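Local coordinates for putative membrane anchored protein (Corynebacterium diphtheriae, PDB 3LSO) that is of unknown function but is probably held at the cell surface by a membrane anchor, presenting an elongated, all-beta extracellular part, at residues Y41-S47 against V76-L81; F230-I234 against L458-P462; A314-P318 against F451-G455; I335-E339 against Y378-W382. One frame throughout, in Å; residues are numbered along the deposited sequence.

Interaction 1 stands alone, about 81 Å between centres from interaction 3 and 101 Å from interaction 4, in the N-terminal part of an elongated chain. Interactions 1 and 2 are both surface contacts, the first an amide on an aromatic ring, the second aliphatic side chains clasping an imidazole. Interactions 2 and 3 are 21 Å apart between centres and share one run of chain: strand 440-453 pairs with 314-316, and the tail after it reaches back to the turn at 230-234. Interactions 3 and 4 touch the same mixed sheet; backbone bonds and apolar side chains make the partly buried interaction 3, whereas interaction 4 is buried and relies on a carboxylate and aromatic rings.

Interaction 1. Residues Y41-S47 against V76-L81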
loop_
_atom_site.group_PDB
_atom_site.type_symbol
_atom_site.label_atom_id
_atom_site.label_comp_id
_atom_site.label_asym_id
_atom_site.label_seq_id
_atom_site.Cartn_x
_atom_site.Cartn_y
_atom_site.Cartn_z
ATOM N N TYR B 41 -36.468 -51.724 1.348
ATOM C CA TYR B 41 -36.574 -51.342 -0.058
ATOM C C TYR B 41 -35.323 -50.527 -0.414
ATOM O O TYR B 41 -35.237 -49.341 -0.128
ATOM C CB TYR B 41 -37.876 -50.546 -0.297
ATOM C CG TYR B 41 -38.337 -50.451 -1.737
ATOM C CD1 TYR B 41 -39.186 -51.419 -2.284
ATOM C CD2 TYR B 41 -37.935 -49.386 -2.559
ATOM C CE1 TYR B 41 -39.614 -51.332 -3.617
ATOM C CE2 TYR B 41 -38.355 -49.289 -3.890
ATOM C CZ TYR B 41 -39.199 -50.263 -4.411
ATOM O OH TYR B 41 -39.622 -50.191 -5.725
ATOM N N LYS B 42 -34.332 -51.185 -0.997
ATOM C CA LYS B 42 -33.072 -50.534 -1.320
ATOM C C LYS B 42 -32.905 -50.519 -2.828
ATOM O O LYS B 42 -33.009 -51.560 -3.475
ATOM C CB LYS B 42 -31.897 -51.259 -0.637
ATOM C CG LYS B 42 -31.932 -51.158 0.887
ATOM C CD LYS B 42 -30.733 -51.780 1.601
ATOM C CE LYS B 42 -30.691 -51.261 3.044
ATOM N NZ LYS B 42 -29.928 -52.094 4.021
ATOM N N PHE B 43 -32.723 -49.337 -3.395
ATOM C CA PHE B 43 -32.249 -49.229 -4.764
ATOM C C PHE B 43 -31.179 -48.123 -4.854
ATOM O O PHE B 43 -30.820 -47.511 -3.844
ATOM C CB PHE B 43 -33.406 -49.108 -5.786
ATOM C CG PHE B 43 -34.141 -47.803 -5.734
ATOM C CD1 PHE B 43 -33.810 -46.771 -6.608
ATOM C CD2 PHE B 43 -35.161 -47.597 -4.812
ATOM C CE1 PHE B 43 -34.473 -45.541 -6.554
ATOM C CE2 PHE B 43 -35.836 -46.370 -4.755
ATOM C CZ PHE B 43 -35.491 -45.344 -5.634
ATOM N N ASN B 44 -30.700 -47.843 -6.061
ATOM C CA ASN B 44 -29.330 -47.415 -6.233
ATOM C C ASN B 44 -29.131 -46.821 -7.625
ATOM O O ASN B 44 -29.371 -47.499 -8.630
ATOM C CB ASN B 44 -28.494 -48.694 -6.061
ATOM C CG ASN B 44 -27.048 -48.463 -6.183
ATOM O OD1 ASN B 44 -26.468 -47.732 -5.385
ATOM N ND2 ASN B 44 -26.430 -49.096 -7.166
ATOM N N GLN B 45 -28.702 -45.566 -7.711
ATOM C CA GLN B 45 -28.578 -44.931 -9.030
ATOM C C GLN B 45 -27.445 -43.926 -9.205
ATOM O O GLN B 45 -27.363 -42.941 -8.477
ATOM C CB GLN B 45 -29.898 -44.264 -9.424
ATOM C CG GLN B 45 -30.096 -44.165 -10.943
ATOM C CD GLN B 45 -31.118 -43.113 -11.343
ATOM O OE1 GLN B 45 -31.563 -42.306 -10.514
ATOM N NE2 GLN B 45 -31.486 -43.105 -12.622
ATOM N N LYS B 46 -26.596 -44.183 -10.196
ATOM C CA LYS B 46 -25.537 -43.258 -10.581
ATOM C C LYS B 46 -26.130 -42.065 -11.308
ATOM O O LYS B 46 -27.050 -42.218 -12.106
ATOM C CB LYS B 46 -24.494 -43.944 -11.473
ATOM C CG LYS B 46 -23.333 -44.589 -10.716
ATOM C CD LYS B 46 -22.178 -44.980 -11.633
ATOM C CE LYS B 46 -22.504 -46.222 -12.451
ATOM N NZ LYS B 46 -23.119 -47.276 -11.591
ATOM N N SER B 47 -25.577 -40.884 -11.032
ATOM C CA SER B 47 -26.090 -39.622 -11.570
ATOM C C SER B 47 -25.015 -38.522 -11.737
ATOM O O SER B 47 -23.808 -38.814 -11.778
ATOM C CB SER B 47 -27.224 -39.128 -10.683
ATOM O OG SER B 47 -27.864 -38.024 -11.272
ATOM N N VAL B 76 -34.128 -37.392 -13.140
ATOM C CA VAL B 76 -33.869 -38.843 -13.245
ATOM C C VAL B 76 -35.113 -39.724 -13.492
ATOM O O VAL B 76 -36.065 -39.717 -12.704
ATOM C CB VAL B 76 -33.047 -39.380 -12.031
ATOM C CG1 VAL B 76 -31.624 -38.812 -12.069
ATOM C CG2 VAL B 76 -33.739 -39.069 -10.699
ATOM N N SER B 77 -35.101 -40.468 -14.594
ATOM C CA SER B 77 -36.125 -41.475 -14.833
ATOM C C SER B 77 -35.708 -42.780 -14.171
ATOM O O SER B 77 -34.628 -43.300 -14.444
ATOM C CB SER B 77 -36.356 -41.682 -16.331
ATOM O OG SER B 77 -37.236 -40.699 -16.850
ATOM N N ASN B 78 -36.556 -43.291 -13.286
ATOM C CA ASN B 78 -36.304 -44.564 -12.624
ATOM C C ASN B 78 -37.602 -45.347 -12.424
ATOM O O ASN B 78 -38.579 -44.810 -11.924
ATOM C CB ASN B 78 -35.588 -44.330 -11.294
ATOM C CG ASN B 78 -34.933 -45.580 -10.739
ATOM O OD1 ASN B 78 -34.356 -46.368 -11.451
ATOM N ND2 ASN B 78 -34.998 -45.737 -9.448
ATOM N N ASP B 79 -37.605 -46.611 -12.841
ATOM C CA ASP B 79 -38.771 -47.480 -12.708
ATOM C C ASP B 79 -39.167 -47.700 -11.250
ATOM O O ASP B 79 -40.320 -48.022 -10.955
ATOM C CB ASP B 79 -38.511 -48.833 -13.380
ATOM C CG ASP B 79 -39.098 -48.928 -14.784
ATOM O OD1 ASP B 79 -39.512 -47.895 -15.349
ATOM O OD2 ASP B 79 -39.146 -50.054 -15.325
ATOM N N ASN B 80 -38.211 -47.526 -10.344
ATOM C CA ASN B 80 -38.461 -47.632 -8.914
ATOM C C ASN B 80 -39.373 -46.550 -8.346
ATOM O O ASN B 80 -39.679 -46.557 -7.153
ATOM C CB ASN B 80 -37.140 -47.621 -8.165
ATOM C CG ASN B 80 -36.558 -48.988 -8.025
ATOM O OD1 ASN B 80 -37.093 -49.817 -7.290
ATOM N ND2 ASN B 80 -35.461 -49.247 -8.727
ATOM N N LEU B 81 -39.804 -45.633 -9.209
ATOM C CA LEU B 81 -40.705 -44.536 -8.838
ATOM C C LEU B 81 -42.114 -44.662 -9.463
ATOM O O LEU B 81 -43.002 -43.852 -9.188
ATOM C CB LEU B 81 -40.078 -43.182 -9.208
ATOM C CG LEU B 81 -38.581 -42.967 -8.933
ATOM C CD1 LEU B 81 -38.014 -41.875 -9.847
ATOM C CD2 LEU B 81 -38.277 -42.670 -7.460
#
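The amide of Asn80 lies flat over the ring of Phe43. The two planes are only 9° apart, and Asn80 CG sits 3.5 Å from Phe43 CG, which identifies an amide-on-ring stack. Asn80 CB comes down over the middle of the same face, 3.6 Å from the Phe43 ring centroid and close to the ring normal, so a CH-pi contact accompanies the stack. Phe43 places its CG between the backbone N and the carbonyl carbon (chi1 70°), which turns the ring toward Asn80 in the short 3-10 turn at 79-81. Leu81 CD2 is a looser apolar neighbour, 4.3 Å from Phe43 CZ.

Tyr41 meets Asn80 quite differently: its ring stands nearly perpendicular to the amide, at 87°, and Tyr41 OH approaches Asn80 OD1 to 3.0 Å. Farther along, Gln45 and Val76 run past one another in opposite directions, Gln45 OE1 lying 3.6 Å from Val76 CB. Ser47 closes the row, with OG 3.9 Å from Val76 CG1.

The backbones are well separated, Phe43 CA and Asn80 CA being 7.6 Å apart and Gln45 CA and Asn78 CA 8.5 Å; strand 41-54 bonds here to strand 25-36, through Phe43 with Val34 and Gln45 with Cys32. Side chains therefore bridge 41-47 to the end of strand 64-77 and the 3-10 turn after it, and stacking of the flat amide on the ring probably contributes dispersion and a weak electrostatic attraction.

Interaction 2. Residues F230-I234 against L458-P462; sequences FVNHI and LPALP
His233 projects as a flat wedge into a notch between Leu458 and Leu461. Leu458 CD2 covers the middle of one face, 3.6 Å from the imidazole centroid, and Leu461 CG covers the opposite face nearer the rim, 3.6 Å from His233 CD2. Both leucines cross the histidine at about a right angle; Leu458 presses on the ring with a methyl, Leu461 with its branch point. The floor of the notch is polar: His233 ND1 donates to Pro459 O over 2.8 Å, with an N-H...O angle of 151°. That oxygen lies in the ring plane and the bond runs almost straight out from the carbonyl, which fixes the rotation of the imidazole; NE2 is held in turn by Glu279.

The wedge stands on the tip of a beta hairpin with a two-residue loop, a type I' turn from Val231 to Ile234 that joins strands 226-231 and 234-241. Residues 458-462 pass it in an extended conformation, with backbone angles close to polyproline II.

One bond beyond CG, Leu461 CD2 rests on the Phe230 ring, 3.6 Å from Phe230 CD1 and displaced from the centre of that face, while Pro462 CG touches the same ring at 4.2 Å from Phe230 CE1. Ile234 CD1 crosses the pyrrolidine of Pro459, 4.0 Å from its CG, at the protein surface.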
loop_
_atom_site.group_PDB
_atom_site.type_symbol
_atom_site.label_atom_id
_atom_site.label_comp_id
_atom_site.label_asym_id
_atom_site.label_seq_id
_atom_site.Cartn_x
_atom_site.Cartn_y
_atom_site.Cartn_z
ATOM N N PHE B 230 5.955 5.904 17.204
ATOM C CA PHE B 230 7.364 5.691 17.428
ATOM C C PHE B 230 8.143 6.451 16.384
ATOM O O PHE B 230 7.736 6.534 15.217
ATOM C CB PHE B 230 7.712 4.222 17.292
ATOM C CG PHE B 230 7.117 3.351 18.340
ATOM C CD1 PHE B 230 7.879 2.928 19.416
ATOM C CD2 PHE B 230 5.811 2.900 18.229
ATOM C CE1 PHE B 230 7.342 2.082 20.383
ATOM C CE2 PHE B 230 5.260 2.057 19.208
ATOM C CZ PHE B 230 6.032 1.654 20.286
ATOM N N VAL B 231 9.268 7.002 16.807
ATOM C CA VAL B 231 10.208 7.604 15.891
ATOM C C VAL B 231 11.449 6.758 16.043
ATOM O O VAL B 231 11.876 6.481 17.167
ATOM C CB VAL B 231 10.506 9.080 16.228
ATOM C CG1 VAL B 231 11.554 9.611 15.301
ATOM C CG2 VAL B 231 9.267 9.919 16.087
ATOM N N ASN B 232 11.995 6.318 14.918
ATOM C CA ASN B 232 13.145 5.442 14.925
ATOM C C ASN B 232 13.089 4.390 16.013
ATOM O O ASN B 232 14.039 4.196 16.780
ATOM C CB ASN B 232 14.435 6.255 14.959
ATOM C CG ASN B 232 14.848 6.760 13.568
ATOM O OD1 ASN B 232 14.091 6.690 12.589
ATOM N ND2 ASN B 232 16.056 7.258 13.481
ATOM N N HIS B 233 11.937 3.724 16.052
ATOM C CA HIS B 233 11.626 2.596 16.951
ATOM C C HIS B 233 11.648 2.867 18.463
ATOM O O HIS B 233 11.800 1.940 19.282
ATOM C CB HIS B 233 12.426 1.337 16.577
ATOM C CG HIS B 233 12.020 0.733 15.262
ATOM N ND1 HIS B 233 12.690 -0.330 14.691
ATOM C CD2 HIS B 233 11.024 1.055 14.401
ATOM C CE1 HIS B 233 12.117 -0.647 13.545
ATOM N NE2 HIS B 233 11.103 0.179 13.348
ATOM N N ILE B 234 11.440 4.126 18.832
ATOM C CA ILE B 234 11.362 4.511 20.245
ATOM C C ILE B 234 10.071 5.307 20.526
ATOM O O ILE B 234 9.731 6.232 19.797
ATOM C CB ILE B 234 12.665 5.258 20.667
ATOM C CG1 ILE B 234 13.802 4.236 20.849
ATOM C CG2 ILE B 234 12.451 6.078 21.933
ATOM C CD1 ILE B 234 15.183 4.698 20.326
ATOM N N LEU B 458 18.601 1.192 13.932
ATOM C CA LEU B 458 17.422 1.263 14.790
ATOM C C LEU B 458 17.403 0.101 15.774
ATOM O O LEU B 458 17.784 -1.016 15.405
ATOM C CB LEU B 458 16.149 1.190 13.946
ATOM C CG LEU B 458 15.741 2.340 13.032
ATOM C CD1 LEU B 458 16.747 2.529 11.894
ATOM C CD2 LEU B 458 14.349 2.062 12.491
ATOM N N PRO B 459 16.949 0.347 17.026
ATOM C CA PRO B 459 16.681 -0.785 17.906
ATOM C C PRO B 459 15.460 -1.498 17.368
ATOM O O PRO B 459 14.795 -0.983 16.476
ATOM C CB PRO B 459 16.350 -0.128 19.250
ATOM C CG PRO B 459 16.829 1.297 19.125
ATOM C CD PRO B 459 16.653 1.629 17.687
ATOM N N ALA B 460 15.171 -2.682 17.871
ATOM C CA ALA B 460 13.933 -3.326 17.491
ATOM C C ALA B 460 12.808 -2.647 18.243
ATOM O O ALA B 460 12.981 -2.218 19.387
ATOM C CB ALA B 460 13.969 -4.810 17.820
ATOM N N LEU B 461 11.664 -2.535 17.586
ATOM C CA LEU B 461 10.427 -2.261 18.286
ATOM C C LEU B 461 10.186 -3.315 19.364
ATOM O O LEU B 461 10.367 -4.506 19.108
ATOM C CB LEU B 461 9.258 -2.316 17.318
ATOM C CG LEU B 461 8.952 -1.136 16.430
ATOM C CD1 LEU B 461 7.788 -1.539 15.552
ATOM C CD2 LEU B 461 8.605 0.073 17.272
ATOM N N PRO B 462 9.772 -2.879 20.569
ATOM C CA PRO B 462 9.277 -3.805 21.600
ATOM C C PRO B 462 8.167 -4.717 21.079
ATOM O O PRO B 462 7.219 -4.243 20.449
ATOM C CB PRO B 462 8.714 -2.869 22.687
ATOM C CG PRO B 462 8.803 -1.451 22.112
ATOM C CD PRO B 462 9.880 -1.501 21.080
#

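Interaction 3. Residues A314-P318 against F451-G455; sequences AKVMP and FEIAG
Val316 leans on Phe451 and Ile453 with all three of its side-chain carbons. Its CB lies 4.0 Å from Phe451 CD1. From there CG2 runs back to the root of the phenylalanine, 3.8 Å from Phe451 CB. CG1, anti to the backbone N (chi1 166°), touches both residues, lying 4.2 Å from Ile453 CD1 and 4.2 Å from Phe451 CD1. The valine thus straddles the gap between two residues that project from the same face of strand 440-453. Ala314 is on that face too, its CB 4.0 Å from Phe451 CB, and Pro318 extends the apolar row with CG 4.0 Å from Ile453 CG2.

Beneath these side chains the backbones are paired. Glu452 N donates to Ala314 O at 2.9 Å, and Val316 N donates to Glu452 O at 3.2 Å, both with N-H...O angles above 160°. One residue, Glu452, therefore bonds to the two neighbours of Lys315, which is the signature of a parallel bridge; the short strand axes make an angle of 35°. The Glu452 carboxylate projects to the other face, where it bonds to Ser259.

Strand 440-453 also pairs antiparallel with 425-435, whereas the earlier strand 298-303 belongs to a different sheet. A short segment that leaves one sheet to pair in parallel with the last strand of the other resembles the A' strand of immunoglobulin-like sandwiches.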
loop_
_atom_site.group_PDB
_atom_site.type_symbol
_atom_site.label_atom_id
_atom_site.label_comp_id
_atom_site.label_asym_id
_atom_site.label_seq_id
_atom_site.Cartn_x
_atom_site.Cartn_y
_atom_site.Cartn_z
ATOM N N ALA B 314 21.523 9.529 -2.606
ATOM C CA ALA B 314 22.792 8.864 -2.856
ATOM C C ALA B 314 23.375 8.424 -1.522
ATOM O O ALA B 314 23.391 9.189 -0.567
ATOM C CB ALA B 314 23.742 9.794 -3.575
ATOM N N LYS B 315 23.823 7.185 -1.433
ATOM C CA LYS B 315 24.470 6.756 -0.198
ATOM C C LYS B 315 25.934 7.173 -0.279
ATOM O O LYS B 315 26.664 6.777 -1.172
ATOM C CB LYS B 315 24.270 5.251 0.087
ATOM C CG LYS B 315 22.860 4.905 0.632
ATOM C CD LYS B 315 22.767 3.508 1.274
ATOM C CE LYS B 315 21.323 3.129 1.620
ATOM N NZ LYS B 315 20.540 2.627 0.423
ATOM N N VAL B 316 26.337 8.014 0.650
ATOM C CA VAL B 316 27.647 8.615 0.609
ATOM C C VAL B 316 28.267 8.501 1.993
ATOM O O VAL B 316 27.579 8.453 3.011
ATOM C CB VAL B 316 27.539 10.079 0.147
ATOM C CG1 VAL B 316 28.795 10.841 0.413
ATOM C CG2 VAL B 316 27.177 10.138 -1.327
HETATM N N MSE B 317 29.586 8.468 2.016
HETATM C CA MSE B 317 30.342 8.139 3.196
HETATM C C MSE B 317 31.227 9.351 3.535
HETATM O O MSE B 317 31.740 10.015 2.634
HETATM C CB MSE B 317 31.170 6.957 2.794
HETATM C CG MSE B 317 31.687 6.169 3.896
HETATM SE SE MSE B 317 30.706 4.503 3.999
HETATM C CE MSE B 317 32.028 3.466 5.022
ATOM N N PRO B 318 31.381 9.693 4.832
ATOM C CA PRO B 318 32.220 10.879 5.062
ATOM C C PRO B 318 33.651 10.620 4.603
ATOM O O PRO B 318 34.170 9.527 4.794
ATOM C CB PRO B 318 32.195 11.054 6.588
ATOM C CG PRO B 318 31.078 10.234 7.074
ATOM C CD PRO B 318 30.878 9.117 6.090
ATOM N N PHE B 451 22.106 13.620 -0.791
ATOM C CA PHE B 451 22.828 12.453 -0.324
ATOM C C PHE B 451 22.611 12.257 1.160
ATOM O O PHE B 451 22.310 13.207 1.867
ATOM C CB PHE B 451 24.317 12.550 -0.667
ATOM C CG PHE B 451 25.066 13.655 0.059
ATOM C CD1 PHE B 451 25.633 13.431 1.306
ATOM C CD2 PHE B 451 25.242 14.891 -0.529
ATOM C CE1 PHE B 451 26.322 14.404 1.956
ATOM C CE2 PHE B 451 25.938 15.877 0.122
ATOM C CZ PHE B 451 26.478 15.630 1.366
ATOM N N GLU B 452 22.744 11.021 1.626
ATOM C CA GLU B 452 22.614 10.741 3.045
ATOM C C GLU B 452 23.920 10.220 3.591
ATOM O O GLU B 452 24.537 9.359 2.995
ATOM C CB GLU B 452 21.481 9.749 3.334
ATOM C CG GLU B 452 20.946 9.837 4.774
ATOM C CD GLU B 452 19.701 8.991 5.061
ATOM O OE1 GLU B 452 18.954 8.641 4.120
ATOM O OE2 GLU B 452 19.474 8.680 6.254
ATOM N N ILE B 453 24.347 10.784 4.711
ATOM C CA ILE B 453 25.388 10.196 5.525
ATOM C C ILE B 453 24.691 9.307 6.514
ATOM O O ILE B 453 23.934 9.794 7.340
ATOM C CB ILE B 453 26.158 11.267 6.297
ATOM C CG1 ILE B 453 26.862 12.236 5.337
ATOM C CG2 ILE B 453 27.119 10.631 7.286
ATOM C CD1 ILE B 453 27.837 11.601 4.398
ATOM N N ALA B 454 24.936 8.006 6.437
ATOM C CA ALA B 454 24.162 7.050 7.247
ATOM C C ALA B 454 24.216 7.336 8.743
ATOM O O ALA B 454 25.105 8.040 9.231
ATOM C CB ALA B 454 24.554 5.599 6.947
ATOM N N GLY B 455 23.227 6.809 9.457
ATOM C CA GLY B 455 23.121 7.010 10.883
ATOM C C GLY B 455 23.285 5.689 11.591
ATOM O O GLY B 455 23.664 4.687 10.975
#

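Interaction 4. Residues I335-E339 against Y378-W382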
loop_
_atom_site.group_PDB
_atom_site.type_symbol
_atom_site.label_atom_id
_atom_site.label_comp_id
_atom_site.label_asym_id
_atom_site.label_seq_id
_atom_site.Cartn_x
_atom_site.Cartn_y
_atom_site.Cartn_z
ATOM N N ILE B 335 15.498 34.333 -22.140
ATOM C CA ILE B 335 15.479 34.848 -20.794
ATOM C C ILE B 335 16.874 35.399 -20.536
ATOM O O ILE B 335 17.798 35.144 -21.325
ATOM C CB ILE B 335 15.132 33.761 -19.742
ATOM C CG1 ILE B 335 16.203 32.680 -19.701
ATOM C CG2 ILE B 335 13.784 33.152 -20.026
ATOM C CD1 ILE B 335 16.042 31.670 -18.559
ATOM N N ARG B 336 17.015 36.143 -19.435
ATOM C CA ARG B 336 18.291 36.743 -19.036
ATOM C C ARG B 336 18.770 36.121 -17.767
ATOM O O ARG B 336 18.043 36.141 -16.779
ATOM C CB ARG B 336 18.094 38.222 -18.816
ATOM C CG ARG B 336 17.439 38.894 -20.016
ATOM C CD ARG B 336 18.506 39.231 -21.051
ATOM N NE ARG B 336 19.407 40.289 -20.567
ATOM C CZ ARG B 336 20.486 40.681 -21.220
ATOM N NH1 ARG B 336 20.788 40.086 -22.384
ATOM N NH2 ARG B 336 21.243 41.656 -20.729
ATOM N N VAL B 337 19.975 35.540 -17.807
ATOM C CA VAL B 337 20.596 34.904 -16.646
ATOM C C VAL B 337 22.002 35.456 -16.508
ATOM O O VAL B 337 22.788 35.431 -17.457
ATOM C CB VAL B 337 20.683 33.356 -16.808
ATOM C CG1 VAL B 337 21.564 32.713 -15.724
ATOM C CG2 VAL B 337 19.305 32.705 -16.815
ATOM N N TYR B 338 22.324 35.937 -15.318
ATOM C CA TYR B 338 23.618 36.521 -15.045
ATOM C C TYR B 338 24.576 35.535 -14.398
ATOM O O TYR B 338 25.579 35.223 -15.008
ATOM C CB TYR B 338 23.439 37.759 -14.175
ATOM C CG TYR B 338 22.293 38.633 -14.633
ATOM C CD1 TYR B 338 22.207 39.036 -15.970
ATOM C CD2 TYR B 338 21.289 39.063 -13.739
ATOM C CE1 TYR B 338 21.193 39.824 -16.425
ATOM C CE2 TYR B 338 20.240 39.875 -14.204
ATOM C CZ TYR B 338 20.222 40.241 -15.569
ATOM O OH TYR B 338 19.239 41.031 -16.099
ATOM N N GLU B 339 24.318 35.087 -13.161
ATOM C CA GLU B 339 25.191 34.096 -12.497
ATOM C C GLU B 339 24.484 32.810 -12.256
ATOM O O GLU B 339 23.286 32.792 -11.962
ATOM C CB GLU B 339 25.616 34.546 -11.121
ATOM C CG GLU B 339 27.056 34.745 -10.933
ATOM C CD GLU B 339 27.334 35.148 -9.507
ATOM O OE1 GLU B 339 26.770 34.501 -8.567
ATOM O OE2 GLU B 339 28.086 36.136 -9.339
ATOM N N TYR B 378 27.421 41.909 -14.263
ATOM C CA TYR B 378 26.599 42.482 -13.195
ATOM C C TYR B 378 26.850 41.852 -11.830
ATOM O O TYR B 378 26.744 40.650 -11.673
ATOM C CB TYR B 378 25.097 42.384 -13.511
ATOM C CG TYR B 378 24.612 43.004 -14.812
ATOM C CD1 TYR B 378 25.200 44.151 -15.337
ATOM C CD2 TYR B 378 23.528 42.449 -15.492
ATOM C CE1 TYR B 378 24.752 44.703 -16.499
ATOM C CE2 TYR B 378 23.051 43.019 -16.676
ATOM C CZ TYR B 378 23.678 44.132 -17.164
ATOM O OH TYR B 378 23.234 44.679 -18.334
ATOM N N ASP B 379 27.130 42.699 -10.846
ATOM C CA ASP B 379 27.401 42.298 -9.468
ATOM C C ASP B 379 26.097 41.825 -8.816
ATOM O O ASP B 379 25.147 42.620 -8.690
ATOM C CB ASP B 379 27.957 43.534 -8.724
ATOM C CG ASP B 379 28.546 43.222 -7.354
ATOM O OD1 ASP B 379 28.206 42.186 -6.745
ATOM O OD2 ASP B 379 29.358 44.045 -6.873
ATOM N N PRO B 380 26.026 40.546 -8.392
ATOM C CA PRO B 380 24.826 40.036 -7.755
ATOM C C PRO B 380 24.658 40.582 -6.354
ATOM O O PRO B 380 23.597 40.454 -5.765
ATOM C CB PRO B 380 25.092 38.548 -7.677
ATOM C CG PRO B 380 26.518 38.456 -7.553
ATOM C CD PRO B 380 27.044 39.498 -8.493
ATOM N N GLU B 381 25.708 41.176 -5.816
ATOM C CA GLU B 381 25.628 41.840 -4.522
ATOM C C GLU B 381 24.959 40.978 -3.455
ATOM O O GLU B 381 23.956 41.390 -2.831
ATOM C CB GLU B 381 24.940 43.187 -4.647
ATOM C CG GLU B 381 25.842 44.233 -5.250
ATOM C CD GLU B 381 25.124 45.542 -5.521
ATOM O OE1 GLU B 381 23.874 45.581 -5.462
ATOM O OE2 GLU B 381 25.822 46.535 -5.810
ATOM N N TRP B 382 25.550 39.795 -3.263
ATOM C CA TRP B 382 25.089 38.794 -2.317
ATOM C C TRP B 382 25.236 39.281 -0.907
ATOM O O TRP B 382 24.548 38.793 -0.034
ATOM C CB TRP B 382 25.911 37.514 -2.434
ATOM C CG TRP B 382 25.701 36.694 -3.677
ATOM C CD1 TRP B 382 26.576 36.539 -4.700
ATOM C CD2 TRP B 382 24.549 35.928 -4.012
ATOM N NE1 TRP B 382 26.050 35.726 -5.659
ATOM C CE2 TRP B 382 24.803 35.325 -5.258
ATOM C CE3 TRP B 382 23.318 35.691 -3.378
ATOM C CZ2 TRP B 382 23.874 34.477 -5.889
ATOM C CZ3 TRP B 382 22.402 34.857 -3.992
ATOM C CH2 TRP B 382 22.684 34.255 -5.242
#
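Glu339 OE1 takes part in two hydrogen bonds: Trp382 NE1 donates to it over 3.2 Å, and Tyr393 OH forms the other. The tryptophan bond is fairly straight, with an N-H...O angle of 159°; it leaves the indole in its own plane and arrives on the syn side of the carboxylate, somewhat out of that group's plane. The other oxygen, OE2, bonds to Thr365 and also rests against the pyrrolidine of Pro380, 3.3 Å from CG. Three polar groups thus bond to this buried carboxylate, and a charged form would probably be stabilised if the hydroxyls donate. Pro380 has a second role, covering one face of the Trp382 indole with its CB and so backing the donor ring.

Tyr338 and Tyr378 form a T-shaped pair in which the edge of Tyr378 points to the face of Tyr338. The centroids are 5.1 Å apart and the planes stand at 76°, with Tyr378 CD2 coming to 3.6 Å from Tyr338 CE1. Tyr402 meets both rings and extends the aromatic cluster. Within the loop, Glu381 N donates to Asp379 OD1 at 2.9 Å, closing an Asx turn over Asp379, Pro380 and Glu381.

Tyr338 and Glu339 are consecutive, yet both direct their CB toward 378-382. This is explained by their shared facing of Tyr434 on strand 425-435, the pattern of a classic beta bulge.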